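Local coordinates for methionine-binding protein (Coxiella burnetii, PDB 3TQW) that binds methionine in a cleft and probably delivers it, as a periplasmic lipoprotein, to an ABC transporter for uptake into the cell, at residues 202-205 / 206-209. Sequence-based numbering, arbitrary orientation.
Sequences AVRE and DDKN
R204 and D207 reach out side by side from a tight 3-10-like turn, where strand 198-204 leaves the six-stranded sheet of this periplasmic binding-protein fold before helix 211-220 begins. The turn illustrates how i to i+3 spacing brings side chains together twice over. In the first pair, R204 NH2 forms a salt bridge to D207 OD2 at 3.1 Å. OD2 alone makes the approach, obliquely, and the carboxylate plane is turned 80° from that of the guanidinium. The bend at chi3 of R204 (-67°) turns the guanidinium so that NH2 comes to OD2; NH1 meanwhile donates to the carbonyl oxygens of L48 and V53, which limits the rotation of the group. In the second pair, E205 and K208 also lie side by side, pointing the same way, and OE2 bridges to K208 NZ at 3.0 Å beside V76 of strand 75-83. The backbone closes the turn: D207 N donates to R204 O at 2.7 Å, from above the carbonyl plane, while K208 N to E205 O is weak at 3.3 Å. V203 CG2 packs against K208 CA, its side chain also meeting L213 of the following helix. Two waters link R204 and D207: one sits over the guanidinium face, taking a hydrogen from R204 N and giving one to D207 OD2 at 2.6 Å; the other, in the guanidinium plane, donates weakly to D207 OD2 and accepts from R204 NE at 2.9 Å.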
loop_
_atom_site.group_PDB
_atom_site.type_symbol
_atom_site.label_atom_id
_atom_site.label_comp_id
_atom_site.label_asym_id
_atom_site.label_seq_id
_atom_site.Cartn_x
_atom_site.Cartn_y
_atom_site.Cartn_z
ATOM N N ALA A 202 -7.954 -9.907 -3.469
ATOM C CA ALA A 202 -9.120 -9.618 -4.285
ATOM C C ALA A 202 -9.296 -10.694 -5.350
ATOM O O ALA A 202 -8.315 -11.211 -5.897
ATOM C CB ALA A 202 -8.989 -8.232 -4.929
ATOM N N VAL A 203 -10.549 -11.039 -5.625
ATOM C CA VAL A 203 -10.874 -12.020 -6.654
ATOM C C VAL A 203 -12.081 -11.528 -7.450
ATOM O O VAL A 203 -12.749 -10.572 -7.049
ATOM C CB VAL A 203 -11.224 -13.393 -6.039
ATOM C CG1 VAL A 203 -10.076 -13.899 -5.165
ATOM C CG2 VAL A 203 -12.512 -13.296 -5.228
ATOM N N ARG A 204 -12.360 -12.174 -8.576
ATOM C CA ARG A 204 -13.564 -11.848 -9.329
ATOM C C ARG A 204 -14.804 -12.191 -8.510
ATOM O O ARG A 204 -14.837 -13.192 -7.792
ATOM C CB ARG A 204 -13.583 -12.570 -10.680
ATOM C CG ARG A 204 -12.536 -12.066 -11.666
ATOM C CD ARG A 204 -12.624 -12.805 -12.999
ATOM N NE ARG A 204 -12.261 -14.214 -12.874
ATOM C CZ ARG A 204 -11.010 -14.668 -12.884
ATOM N NH1 ARG A 204 -9.997 -13.826 -13.014
ATOM N NH2 ARG A 204 -10.771 -15.970 -12.765
ATOM N N GLU A 205 -15.817 -11.340 -8.616
ATOM C CA GLU A 205 -17.080 -11.536 -7.913
ATOM C C GLU A 205 -17.600 -12.970 -8.023
ATOM O O GLU A 205 -18.028 -13.559 -7.033
ATOM C CB GLU A 205 -18.127 -10.553 -8.445
ATOM C CG GLU A 205 -19.566 -10.962 -8.179
ATOM C CD GLU A 205 -19.913 -10.956 -6.705
ATOM O OE1 GLU A 205 -19.172 -10.324 -5.923
ATOM O OE2 GLU A 205 -20.926 -11.586 -6.332
ATOM N N ASP A 206 -17.563 -13.530 -9.226
ATOM C CA ASP A 206 -18.060 -14.886 -9.444
ATOM C C ASP A 206 -17.246 -15.960 -8.713
ATOM O O ASP A 206 -17.724 -17.080 -8.525
ATOM C CB ASP A 206 -18.127 -15.203 -10.938
ATOM C CG ASP A 206 -19.284 -14.504 -11.630
ATOM O OD1 ASP A 206 -20.225 -14.070 -10.931
ATOM O OD2 ASP A 206 -19.255 -14.396 -12.875
ATOM N N ASP A 207 -16.029 -15.615 -8.296
ATOM C CA ASP A 207 -15.144 -16.585 -7.649
ATOM C C ASP A 207 -15.030 -16.407 -6.139
ATOM O O ASP A 207 -14.143 -16.994 -5.518
ATOM C CB ASP A 207 -13.729 -16.507 -8.242
ATOM C CG ASP A 207 -13.678 -16.881 -9.710
ATOM O OD1 ASP A 207 -14.595 -17.578 -10.187
ATOM O OD2 ASP A 207 -12.704 -16.489 -10.387
ATOM N N LYS A 208 -15.893 -15.593 -5.543
ATOM C CA LYS A 208 -15.724 -15.253 -4.126
ATOM C C LYS A 208 -15.799 -16.461 -3.185
ATOM O O LYS A 208 -15.260 -16.424 -2.078
ATOM C CB LYS A 208 -16.739 -14.195 -3.694
ATOM C CG LYS A 208 -18.139 -14.738 -3.564
ATOM C CD LYS A 208 -19.079 -13.721 -2.947
ATOM C CE LYS A 208 -19.844 -12.971 -4.014
ATOM N NZ LYS A 208 -21.175 -12.518 -3.511
ATOM N N ASN A 209 -16.460 -17.531 -3.620
ATOM C CA ASN A 209 -16.590 -18.729 -2.789
ATOM C C ASN A 209 -15.657 -19.869 -3.196
ATOM O O ASN A 209 -15.815 -21.001 -2.747
ATOM C CB ASN A 209 -18.042 -19.216 -2.780
ATOM C CG ASN A 209 -18.979 -18.226 -2.115
ATOM O OD1 ASN A 209 -18.712 -17.750 -1.017
ATOM N ND2 ASN A 209 -20.074 -17.902 -2.789
HETATM O O HOH W 1 -11.120 -14.587 -9.546
HETATM O O HOH W 2 -14.437 -16.126 -13.085
#